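PDB 7O79: Poly(Beta-D-mannuronate) lyase from Pseudopedobacter saltans, which probably cleaves alginate by eliminative breakage, as a poly(beta-D-mannuronate) lyase of polysaccharide lyase family 6. Local coordinates for residues S394-D399 against S434-R439; A331-G336 against T358-S363; I258-Q263 against G318-N323; G230-R235 against N240-N245. One frame throughout, in Å; residues are numbered along the deposited sequence.

Contact 1. Residues S394-D399 against S434-R439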
loop_
_atom_site.group_PDB
_atom_site.type_symbol
_atom_site.label_atom_id
_atom_site.label_comp_id
_atom_site.label_asym_id
_atom_site.label_seq_id
_atom_site.Cartn_x
_atom_site.Cartn_y
_atom_site.Cartn_z
ATOM N N SER A 394 -8.058 25.504 -13.853
ATOM C CA SER A 394 -7.146 26.005 -12.830
ATOM C C SER A 394 -5.933 25.093 -12.667
ATOM O O SER A 394 -5.326 25.026 -11.601
ATOM C CB SER A 394 -7.864 26.191 -11.496
ATOM O OG SER A 394 -8.875 27.172 -11.600
ATOM N N ASN A 395 -5.572 24.375 -13.720
ATOM C CA ASN A 395 -4.343 23.606 -13.728
ATOM C C ASN A 395 -3.251 24.432 -14.393
ATOM O O ASN A 395 -3.493 25.106 -15.400
ATOM C CB ASN A 395 -4.548 22.279 -14.456
ATOM C CG ASN A 395 -5.553 21.413 -13.751
ATOM O OD1 ASN A 395 -5.406 21.157 -12.563
ATOM N ND2 ASN A 395 -6.600 20.988 -14.461
ATOM N N LEU A 396 -2.061 24.401 -13.819
ATOM C CA LEU A 396 -0.986 25.284 -14.242
ATOM C C LEU A 396 0.187 24.456 -14.748
ATOM O O LEU A 396 0.780 23.680 -13.991
ATOM C CB LEU A 396 -0.583 26.195 -13.085
ATOM C CG LEU A 396 0.621 27.109 -13.281
ATOM C CD1 LEU A 396 0.467 27.994 -14.515
ATOM C CD2 LEU A 396 0.763 27.960 -12.023
ATOM N N VAL A 397 0.513 24.618 -16.027
ATOM C CA VAL A 397 1.597 23.880 -16.670
ATOM C C VAL A 397 2.791 24.809 -16.834
ATOM O O VAL A 397 2.713 25.814 -17.558
ATOM C CB VAL A 397 1.165 23.303 -18.028
ATOM C CG1 VAL A 397 2.295 22.483 -18.623
ATOM C CG2 VAL A 397 -0.099 22.443 -17.869
ATOM N N TYR A 398 3.895 24.458 -16.177
ATOM C CA TYR A 398 5.141 25.205 -16.241
ATOM C C TYR A 398 6.053 24.704 -17.344
ATOM O O TYR A 398 6.024 23.533 -17.718
ATOM C CB TYR A 398 5.905 25.120 -14.922
ATOM C CG TYR A 398 5.326 25.955 -13.812
ATOM C CD1 TYR A 398 4.215 25.533 -13.105
ATOM C CD2 TYR A 398 5.880 27.183 -13.488
ATOM C CE1 TYR A 398 3.691 26.301 -12.079
ATOM C CE2 TYR A 398 5.359 27.964 -12.470
ATOM C CZ TYR A 398 4.265 27.523 -11.772
ATOM O OH TYR A 398 3.754 28.294 -10.751
ATOM N N ASP A 399 6.883 25.615 -17.855
ATOM C CA ASP A 399 8.031 25.220 -18.655
ATOM C C ASP A 399 8.905 24.329 -17.781
ATOM O O ASP A 399 9.274 24.710 -16.668
ATOM C CB ASP A 399 8.798 26.469 -19.127
ATOM C CG ASP A 399 10.019 26.143 -19.964
ATOM O OD1 ASP A 399 10.468 24.976 -20.019
ATOM O OD2 ASP A 399 10.545 27.077 -20.593
ATOM N N SER A 434 -6.289 31.047 -3.798
ATOM C CA SER A 434 -6.629 29.681 -4.200
ATOM C C SER A 434 -5.654 29.138 -5.245
ATOM O O SER A 434 -6.063 28.774 -6.354
ATOM C CB SER A 434 -8.057 29.625 -4.752
ATOM N N LYS A 435 -4.375 29.044 -4.876
ATOM C CA LYS A 435 -3.310 28.750 -5.821
ATOM C C LYS A 435 -3.305 27.272 -6.221
ATOM O O LYS A 435 -3.681 26.400 -5.428
ATOM C CB LYS A 435 -1.960 29.121 -5.214
ATOM N N PRO A 436 -2.887 26.966 -7.450
ATOM C CA PRO A 436 -2.754 25.563 -7.861
ATOM C C PRO A 436 -1.657 24.870 -7.067
ATOM O O PRO A 436 -0.852 25.496 -6.368
ATOM C CB PRO A 436 -2.385 25.653 -9.345
ATOM C CG PRO A 436 -2.900 26.965 -9.792
ATOM C CD PRO A 436 -2.739 27.888 -8.592
ATOM N N GLY A 437 -1.616 23.545 -7.207
ATOM C CA GLY A 437 -0.612 22.752 -6.533
ATOM C C GLY A 437 -0.945 22.519 -5.072
ATOM O O GLY A 437 -1.968 22.953 -4.546
ATOM N N VAL A 438 -0.036 21.812 -4.405
ATOM C CA VAL A 438 -0.212 21.364 -3.025
ATOM C C VAL A 438 -0.500 22.548 -2.104
ATOM O O VAL A 438 0.366 23.404 -1.897
ATOM C CB VAL A 438 1.042 20.591 -2.580
ATOM C CG1 VAL A 438 1.068 20.392 -1.057
ATOM C CG2 VAL A 438 1.152 19.275 -3.362
ATOM N N ARG A 439 -1.721 22.621 -1.551
ATOM C CA ARG A 439 -2.064 23.743 -0.670
ATOM C C ARG A 439 -1.779 23.469 0.804
ATOM O O ARG A 439 -1.496 24.410 1.552
ATOM C CB ARG A 439 -3.533 24.164 -0.853
ATOM C CG ARG A 439 -4.557 23.110 -0.480
ATOM C CD ARG A 439 -6.015 23.572 -0.688
ATOM N NE ARG A 439 -6.454 24.619 0.237
ATOM C CZ ARG A 439 -6.930 24.354 1.456
ATOM N NH1 ARG A 439 -7.008 23.085 1.856
ATOM N NH2 ARG A 439 -7.334 25.331 2.274
#

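Contact 2. Residues A331-G336 against T358-S363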
loop_
_atom_site.group_PDB
_atom_site.type_symbol
_atom_site.label_atom_id
_atom_site.label_comp_id
_atom_site.label_asym_id
_atom_site.label_seq_id
_atom_site.Cartn_x
_atom_site.Cartn_y
_atom_site.Cartn_z
ATOM N N ALA A 331 3.010 11.391 -18.973
ATOM C CA ALA A 331 2.022 12.455 -18.941
ATOM C C ALA A 331 1.874 12.970 -17.511
ATOM O O ALA A 331 2.131 12.255 -16.548
ATOM C CB ALA A 331 0.669 11.951 -19.472
ATOM N N GLY A 332 1.471 14.227 -17.374
ATOM C CA GLY A 332 1.249 14.738 -16.032
ATOM C C GLY A 332 0.031 14.081 -15.412
ATOM O O GLY A 332 0.101 13.424 -14.366
ATOM N N ILE A 333 -1.109 14.266 -16.062
ATOM C CA ILE A 333 -2.345 13.605 -15.683
ATOM C C ILE A 333 -2.852 12.876 -16.915
ATOM O O ILE A 333 -3.054 13.496 -17.969
ATOM C CB ILE A 333 -3.391 14.590 -15.141
ATOM C CG1 ILE A 333 -2.792 15.369 -13.956
ATOM C CG2 ILE A 333 -4.676 13.842 -14.746
ATOM C CD1 ILE A 333 -3.732 16.368 -13.263
ATOM N N ASN A 334 -3.007 11.563 -16.796
ATOM C CA ASN A 334 -3.490 10.721 -17.881
ATOM C C ASN A 334 -4.942 10.372 -17.554
ATOM O O ASN A 334 -5.209 9.542 -16.681
ATOM C CB ASN A 334 -2.590 9.497 -18.014
ATOM C CG ASN A 334 -3.005 8.560 -19.145
ATOM O OD1 ASN A 334 -3.871 8.870 -19.950
ATOM N ND2 ASN A 334 -2.361 7.418 -19.212
ATOM N N ILE A 335 -5.879 11.061 -18.207
ATOM C CA ILE A 335 -7.310 10.834 -18.017
ATOM C C ILE A 335 -7.721 9.774 -19.034
ATOM O O ILE A 335 -7.969 10.076 -20.205
ATOM C CB ILE A 335 -8.123 12.121 -18.168
ATOM C CG1 ILE A 335 -7.505 13.256 -17.336
ATOM C CG2 ILE A 335 -9.579 11.911 -17.740
ATOM C CD1 ILE A 335 -8.153 14.609 -17.579
ATOM N N GLY A 336 -7.744 8.514 -18.599
ATOM C CA GLY A 336 -8.127 7.440 -19.490
ATOM C C GLY A 336 -6.990 6.512 -19.871
ATOM O O GLY A 336 -6.852 6.155 -21.040
ATOM N N THR A 358 -8.686 19.707 -10.766
ATOM C CA THR A 358 -8.438 21.153 -10.777
ATOM C C THR A 358 -7.313 21.516 -9.817
ATOM O O THR A 358 -6.960 20.747 -8.926
ATOM C CB THR A 358 -9.662 21.974 -10.354
ATOM O OG1 THR A 358 -9.987 21.663 -8.997
ATOM C CG2 THR A 358 -10.854 21.689 -11.234
ATOM N N HIS A 359 -6.765 22.721 -10.008
ATOM C CA HIS A 359 -5.778 23.294 -9.097
ATOM C C HIS A 359 -4.536 22.418 -8.953
ATOM O O HIS A 359 -3.921 22.348 -7.891
ATOM C CB HIS A 359 -6.413 23.602 -7.739
ATOM C CG HIS A 359 -7.539 24.583 -7.830
ATOM N ND1 HIS A 359 -8.828 24.218 -8.160
ATOM C CD2 HIS A 359 -7.559 25.928 -7.664
ATOM C CE1 HIS A 359 -9.598 25.293 -8.170
ATOM N NE2 HIS A 359 -8.852 26.343 -7.876
ATOM N N ASN A 360 -4.118 21.809 -10.055
ATOM C CA ASN A 360 -2.915 20.994 -10.088
ATOM C C ASN A 360 -1.796 21.755 -10.787
ATOM O O ASN A 360 -2.049 22.553 -11.694
ATOM C CB ASN A 360 -3.192 19.675 -10.819
ATOM C CG ASN A 360 -4.233 18.836 -10.092
ATOM O OD1 ASN A 360 -3.976 18.321 -8.997
ATOM N ND2 ASN A 360 -5.430 18.729 -10.675
ATOM N N ILE A 361 -0.560 21.497 -10.360
ATOM C CA ILE A 361 0.642 22.037 -10.995
ATOM C C ILE A 361 1.341 20.890 -11.708
ATOM O O ILE A 361 1.480 19.806 -11.130
ATOM C CB ILE A 361 1.578 22.692 -9.963
ATOM C CG1 ILE A 361 1.005 24.033 -9.507
ATOM C CG2 ILE A 361 3.011 22.838 -10.534
ATOM C CD1 ILE A 361 1.857 24.715 -8.464
ATOM N N ILE A 362 1.762 21.117 -12.967
ATOM C CA ILE A 362 2.312 20.061 -13.816
ATOM C C ILE A 362 3.484 20.584 -14.643
ATOM O O ILE A 362 3.437 21.694 -15.192
ATOM C CB ILE A 362 1.261 19.467 -14.782
ATOM C CG1 ILE A 362 -0.029 19.043 -14.070
ATOM C CG2 ILE A 362 1.836 18.287 -15.549
ATOM C CD1 ILE A 362 -1.266 19.258 -14.929
ATOM N N SER A 363 4.515 19.752 -14.775
ATOM C CA SER A 363 5.502 19.896 -15.838
ATOM C C SER A 363 5.972 18.507 -16.241
ATOM O O SER A 363 5.991 17.587 -15.419
ATOM C CB SER A 363 6.665 20.804 -15.400
ATOM O OG SER A 363 7.669 20.080 -14.710
#

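Contact 3. Residues I258-Q263 against G318-N323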
loop_
_atom_site.group_PDB
_atom_site.type_symbol
_atom_site.label_atom_id
_atom_site.label_comp_id
_atom_site.label_asym_id
_atom_site.label_seq_id
_atom_site.Cartn_x
_atom_site.Cartn_y
_atom_site.Cartn_z
ATOM N N ILE A 258 0.753 8.293 -9.083
ATOM C CA ILE A 258 -0.478 7.768 -8.510
ATOM C C ILE A 258 -1.363 7.238 -9.633
ATOM O O ILE A 258 -1.466 7.854 -10.701
ATOM C CB ILE A 258 -1.184 8.859 -7.669
ATOM C CG1 ILE A 258 -0.278 9.271 -6.500
ATOM C CG2 ILE A 258 -2.533 8.401 -7.168
ATOM C CD1 ILE A 258 -0.588 10.645 -5.896
ATOM N N ARG A 259 -1.982 6.081 -9.395
ATOM C CA ARG A 259 -2.859 5.452 -10.376
ATOM C C ARG A 259 -4.112 4.907 -9.700
ATOM O O ARG A 259 -4.019 4.214 -8.680
ATOM C CB ARG A 259 -2.131 4.337 -11.113
ATOM C CG ARG A 259 -3.059 3.374 -11.799
ATOM C CD ARG A 259 -2.370 2.646 -12.930
ATOM N NE ARG A 259 -1.546 1.513 -12.513
ATOM C CZ ARG A 259 -1.982 0.265 -12.330
ATOM N NH1 ARG A 259 -3.275 -0.030 -12.451
ATOM N NH2 ARG A 259 -1.120 -0.697 -12.005
ATOM N N LEU A 260 -5.286 5.222 -10.264
ATOM C CA LEU A 260 -6.552 4.838 -9.649
ATOM C C LEU A 260 -7.471 4.148 -10.645
ATOM O O LEU A 260 -7.571 4.565 -11.806
ATOM C CB LEU A 260 -7.338 6.041 -9.087
ATOM C CG LEU A 260 -7.022 6.648 -7.719
ATOM C CD1 LEU A 260 -7.225 5.606 -6.605
ATOM C CD2 LEU A 260 -5.657 7.264 -7.684
ATOM N N ALA A 261 -8.185 3.131 -10.159
ATOM C CA ALA A 261 -9.483 2.728 -10.701
ATOM C C ALA A 261 -10.543 2.947 -9.626
ATOM O O ALA A 261 -10.244 2.888 -8.428
ATOM C CB ALA A 261 -9.481 1.258 -11.136
ATOM N N GLY A 262 -11.785 3.206 -10.042
ATOM C CA GLY A 262 -12.895 3.230 -9.106
ATOM C C GLY A 262 -13.388 4.638 -8.796
ATOM O O GLY A 262 -12.872 5.645 -9.288
ATOM N N GLN A 263 -14.416 4.687 -7.949
ATOM C CA GLN A 263 -15.185 5.908 -7.792
ATOM C C GLN A 263 -15.000 6.513 -6.406
ATOM O O GLN A 263 -14.703 5.814 -5.431
ATOM C CB GLN A 263 -16.674 5.661 -8.068
ATOM C CG GLN A 263 -17.373 4.780 -7.046
ATOM C CD GLN A 263 -18.852 4.552 -7.394
ATOM O OE1 GLN A 263 -19.176 3.790 -8.314
ATOM N NE2 GLN A 263 -19.745 5.216 -6.663
ATOM N N GLY A 318 -14.643 11.447 -8.463
ATOM C CA GLY A 318 -13.495 11.597 -7.595
ATOM C C GLY A 318 -13.024 13.044 -7.482
ATOM O O GLY A 318 -13.416 13.909 -8.261
ATOM N N LEU A 319 -12.171 13.288 -6.484
ATOM C CA LEU A 319 -11.574 14.603 -6.255
ATOM C C LEU A 319 -10.071 14.487 -6.475
ATOM O O LEU A 319 -9.381 13.801 -5.714
ATOM C CB LEU A 319 -11.879 15.099 -4.841
ATOM C CG LEU A 319 -11.631 16.582 -4.560
ATOM C CD1 LEU A 319 -12.703 17.462 -5.224
ATOM C CD2 LEU A 319 -11.578 16.830 -3.052
ATOM N N TYR A 320 -9.557 15.166 -7.500
ATOM C CA TYR A 320 -8.144 15.101 -7.880
ATOM C C TYR A 320 -7.610 16.536 -7.917
ATOM O O TYR A 320 -7.477 17.099 -8.998
ATOM C CB TYR A 320 -7.984 14.378 -9.245
ATOM C CG TYR A 320 -8.522 12.957 -9.199
ATOM C CD1 TYR A 320 -7.751 11.921 -8.686
ATOM C CD2 TYR A 320 -9.815 12.666 -9.624
ATOM C CE1 TYR A 320 -8.251 10.610 -8.624
ATOM C CE2 TYR A 320 -10.325 11.351 -9.560
ATOM C CZ TYR A 320 -9.536 10.342 -9.047
ATOM O OH TYR A 320 -10.026 9.049 -8.987
ATOM N N VAL A 321 -7.304 17.107 -6.736
ATOM C CA VAL A 321 -7.152 18.555 -6.576
ATOM C C VAL A 321 -5.874 18.878 -5.814
ATOM O O VAL A 321 -5.423 18.107 -4.959
ATOM C CB VAL A 321 -8.385 19.174 -5.846
ATOM C CG1 VAL A 321 -8.256 20.675 -5.721
ATOM C CG2 VAL A 321 -9.644 18.893 -6.628
ATOM N N ASN A 322 -5.285 20.038 -6.134
ATOM C CA ASN A 322 -4.168 20.588 -5.361
ATOM C C ASN A 322 -3.000 19.623 -5.251
ATOM O O ASN A 322 -2.394 19.485 -4.184
ATOM C CB ASN A 322 -4.616 21.012 -3.968
ATOM C CG ASN A 322 -5.506 22.221 -4.005
ATOM O OD1 ASN A 322 -6.663 22.164 -3.607
ATOM N ND2 ASN A 322 -4.961 23.338 -4.485
ATOM N N ASN A 323 -2.694 18.937 -6.347
ATOM C CA ASN A 323 -1.504 18.104 -6.424
ATOM C C ASN A 323 -0.447 18.795 -7.275
ATOM O O ASN A 323 -0.738 19.708 -8.047
ATOM C CB ASN A 323 -1.829 16.725 -7.015
ATOM C CG ASN A 323 -2.891 15.967 -6.211
ATOM O OD1 ASN A 323 -2.598 15.419 -5.142
ATOM N ND2 ASN A 323 -4.124 15.922 -6.731
HETATM O O HOH W 1 -12.709 8.346 -8.485
#

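Contact 4. Residues G230-R235 against N240-N245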
loop_
_atom_site.group_PDB
_atom_site.type_symbol
_atom_site.label_atom_id
_atom_site.label_comp_id
_atom_site.label_asym_id
_atom_site.label_seq_id
_atom_site.Cartn_x
_atom_site.Cartn_y
_atom_site.Cartn_z
ATOM N N GLY A 230 7.653 1.692 -9.741
ATOM C CA GLY A 230 6.232 1.517 -9.504
ATOM C C GLY A 230 5.582 2.781 -8.988
ATOM O O GLY A 230 6.195 3.851 -8.906
ATOM N N GLY A 231 4.299 2.643 -8.622
ATOM C CA GLY A 231 3.520 3.763 -8.136
ATOM C C GLY A 231 2.587 3.350 -7.012
ATOM O O GLY A 231 2.526 2.177 -6.624
ATOM N N ILE A 232 1.863 4.338 -6.496
ATOM C CA ILE A 232 0.835 4.118 -5.482
ATOM C C ILE A 232 -0.470 3.891 -6.227
ATOM O O ILE A 232 -0.899 4.756 -7.000
ATOM C CB ILE A 232 0.716 5.318 -4.528
ATOM C CG1 ILE A 232 1.997 5.494 -3.704
ATOM C CG2 ILE A 232 -0.483 5.123 -3.582
ATOM C CD1 ILE A 232 2.015 6.784 -2.866
ATOM N N VAL A 233 -1.087 2.725 -6.039
ATOM C CA VAL A 233 -2.139 2.285 -6.952
ATOM C C VAL A 233 -3.395 1.899 -6.172
ATOM O O VAL A 233 -3.347 1.038 -5.283
ATOM C CB VAL A 233 -1.665 1.120 -7.839
ATOM C CG1 VAL A 233 -2.795 0.613 -8.714
ATOM C CG2 VAL A 233 -0.501 1.562 -8.708
ATOM N N GLY A 234 -4.513 2.550 -6.498
ATOM C CA GLY A 234 -5.830 1.999 -6.220
ATOM C C GLY A 234 -6.234 1.031 -7.325
ATOM O O GLY A 234 -6.748 1.442 -8.365
ATOM N N ARG A 235 -5.956 -0.257 -7.145
ATOM C CA ARG A 235 -6.237 -1.242 -8.195
ATOM C C ARG A 235 -7.712 -1.633 -8.240
ATOM O O ARG A 235 -8.294 -1.758 -9.325
ATOM C CB ARG A 235 -5.380 -2.490 -7.981
ATOM C CG ARG A 235 -5.714 -3.654 -8.916
ATOM C CD ARG A 235 -5.523 -3.312 -10.398
ATOM N NE ARG A 235 -5.868 -4.449 -11.242
ATOM C CZ ARG A 235 -7.102 -4.762 -11.636
ATOM N NH1 ARG A 235 -8.139 -3.975 -11.319
ATOM N NH2 ARG A 235 -7.295 -5.850 -12.388
ATOM N N ASN A 240 -11.170 5.589 -1.786
ATOM C CA ASN A 240 -9.865 5.581 -1.148
ATOM C C ASN A 240 -9.299 6.992 -1.089
ATOM O O ASN A 240 -9.673 7.859 -1.876
ATOM C CB ASN A 240 -8.906 4.638 -1.869
ATOM C CG ASN A 240 -9.230 3.182 -1.577
ATOM O OD1 ASN A 240 -9.387 2.798 -0.406
ATOM N ND2 ASN A 240 -9.382 2.380 -2.625
ATOM N N THR A 241 -8.418 7.218 -0.117
ATOM C CA THR A 241 -7.835 8.534 0.122
ATOM C C THR A 241 -6.325 8.449 -0.026
ATOM O O THR A 241 -5.668 7.645 0.647
ATOM C CB THR A 241 -8.216 9.076 1.501
ATOM O OG1 THR A 241 -9.631 9.286 1.561
ATOM C CG2 THR A 241 -7.508 10.397 1.774
ATOM N N ILE A 242 -5.778 9.271 -0.917
ATOM C CA ILE A 242 -4.341 9.335 -1.166
ATOM C C ILE A 242 -3.983 10.812 -1.065
ATOM O O ILE A 242 -4.276 11.588 -1.977
ATOM C CB ILE A 242 -3.961 8.743 -2.530
ATOM C CG1 ILE A 242 -4.436 7.286 -2.593
ATOM C CG2 ILE A 242 -2.446 8.765 -2.729
ATOM C CD1 ILE A 242 -4.196 6.621 -3.918
ATOM N N GLU A 243 -3.372 11.209 0.051
ATOM C CA GLU A 243 -3.208 12.620 0.387
ATOM C C GLU A 243 -1.859 12.888 1.020
ATOM O O GLU A 243 -1.368 12.085 1.810
ATOM C CB GLU A 243 -4.296 13.112 1.352
ATOM C CG GLU A 243 -5.673 13.121 0.749
ATOM C CD GLU A 243 -6.736 13.631 1.710
ATOM O OE1 GLU A 243 -7.853 13.931 1.227
ATOM O OE2 GLU A 243 -6.471 13.671 2.935
ATOM N N GLU A 244 -1.286 14.039 0.674
ATOM C CA GLU A 244 -0.116 14.598 1.355
ATOM C C GLU A 244 1.104 13.691 1.285
ATOM O O GLU A 244 1.955 13.722 2.181
ATOM C CB GLU A 244 -0.444 14.960 2.806
ATOM C CG GLU A 244 -1.408 16.139 2.914
ATOM C CD GLU A 244 -2.206 16.131 4.205
ATOM O OE1 GLU A 244 -3.450 16.165 4.131
ATOM O OE2 GLU A 244 -1.592 16.086 5.291
ATOM N N ASN A 245 1.214 12.903 0.213
ATOM C CA ASN A 245 2.371 12.044 0.002
ATOM C C ASN A 245 3.429 12.788 -0.803
ATOM O O ASN A 245 3.137 13.757 -1.502
ATOM C CB ASN A 245 1.992 10.749 -0.733
ATOM C CG ASN A 245 0.968 9.926 0.021
ATOM O OD1 ASN A 245 1.311 9.230 0.978
ATOM N ND2 ASN A 245 -0.302 9.996 -0.408
#

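Contact 1. Residues S394-D399 against S434-R439
The carbonyl oxygen of S394 faces two carbons of the P436 ring, with CG 3.6 Å from O and CB 3.8 Å from it. This is van der Waals contact with a polar atom, not a hydrogen bond, and no hydrogen bond joins the two segments. The second footing of the ring is apolar: P436 CG lies 4.1 Å from CB of L396. The proline thus leans on the chain where it leaves the turn at S394 and enters the short strand at L396. L396 offers its CB, because its CG is anti to the backbone N (chi1 174°) and swings the branched end along its own segment, where CD2 packs beside the Y398 ring.

S394 has the left-handed backbone conformation (phi 55°), which interrupts strand 391-397 within the last rung of the parallel beta-helix. N395, directly after it, points the other way and its amide bonds to N360 N and I357 O in the preceding rung, while the backbone of L396 pairs there with N360 and I362.

Beyond the proline, the C-terminal tail runs back along the outside of the helix, held by the backbone bond of G437 to H359, by G437 O accepting from N322 ND2, and by V438 N and R439 N donating to T324 OG1 and N269 OD1. Direct contact between the segments is therefore small, at the surface and made without any hydrogen bond, the ring resting on a carbonyl oxygen and a CB; the directional bonds that hold the tail just after the proline come from earlier rungs.

Contact 2. Residues A331-G336 against T358-S363
At G332 the chain comes closest to the strand 361-363, with 5.9 Å between the CA atoms of G332 and I362, and no hydrogen bond crosses between the segments. They belong to different faces of the right-handed parallel beta-helix, so their side chains meet in its interior. I333 reaches inward with an extended side chain (chi2 -178°) that places CD1 at the centre of the contact. There the methyl touches I362 CD1 at 4.1 Å and sits over the flat face of the N360 amide, on the side away from OD1, with ND2 3.9 Å from I333 CD1; the side chains of I333 and N360 cross at about a right angle.

The amide of N360 does not depend on this apolar neighbour for its polar bonds. OD1 accepts from N323 N and ND2 donates to Y320 O, both in the preceding rung, so the group is held from there while the isoleucine covers one face. I371 and A370 pack against I362, and I357 against I333, which continues the hydrophobic filling. G332 carries no side chain, and the other branch of I362 comes directly onto its backbone: the methyl CG2 lies 3.6 Å from G332 CA.

Contact 3. Residues I258-Q263 against G318-N323
Y320 touches L260 with its phenolic end: OH lies 4.0 Å from both CB and CG of the leucine. L260 CG also comes to the ring edge, close to the ring plane, at 4.2 Å from CE1 of Y320. The two side chains cross obliquely, and the leucine covers the edge of the ring rather than a face. The tyrosine CG stands anti to its own carbonyl carbon (chi1 -60°), which sends the ring across the interior to the leucine.

The hydroxyl is also tied to the other segment through a water. Y320 OH donates to this water over 2.8 Å, and the water donates onward to O of G262 over 2.8 Å. The two bonds meet at the water at about 104°, close to tetrahedral, and so span a direct gap of 4.4 Å between G262 O and Y320 OH. G262, with a phi of 106°, turns the chain out of the strand 258-260 and carries the carbonyl that receives the water.

Further out, V267, V315, L280 and L282 pack around the Y320 side chain, and V267 and H265 against L260. The backbone of L260 pairs with I281, and H265 NE2 donates to A261 O, just before G262. This is the interior of the parallel beta-helix, where two of its faces approach. A tyrosine here joins both kinds of contact: its ring edge lies in hydrophobic packing, while its buried hydroxyl gains a hydrogen-bond acceptor in the water and reaches the backbone across the core.

Contact 4. Residues G230-R235 against N240-N245
The two segments run in roughly opposite directions across the interior of the beta-helix, nearest at I232 and I242, whose CA atoms are 8.5 Å apart. That is too wide for backbone pairing, and side chains fill the gap. I232 and I242 both extend into it and slide past each other in opposite directions, so that CG2 of I232 meets CD1 of I242 at 4.0 Å. With chi1 at -58° and chi2 near 180°, I242 is stretched out, and its terminal methyl does the touching. The longer branch of I232 goes the other way, its CD1 stopping 4.4 Å from CG of the N245 amide.

That amide is firmly placed by its polar bonds: ND2 donates to N270 OD1 and V220 O, and OD1 accepts from N223 N, linking the rungs before and after. I258, L260 and V220 surround I242. V233 turns away from N240-N245, and its side chain packs on Y256 and R259.

The contact is thus apolar packing between two faces of one coil, made without any hydrogen bond between the two segments. At its end the buried amide of N245 is satisfied on both polar atoms by neighbouring rungs, which probably offsets the cost of burial.

Overall arrangement
From the N terminus the contacts follow in series, and none nests in or crosses another. Contact 4 closes a short turn of four residues, contact 3 an excursion of 54, contact 2 one of 21, and contact 1 one of 34, most of it not modelled. Contacts 4, 3 and 2 each join two faces through the interior of the parallel beta-helix. Successive coils are tied by backbone pairing: R259 and A261 with G234 between contacts 3 and 4, and I361 with N323 between contacts 2 and 3. Contact 1 lies at the outer surface, where segment 434-439 touches the turns of both contact 2 and contact 3, binding the tail to the C-terminal rungs of the helix.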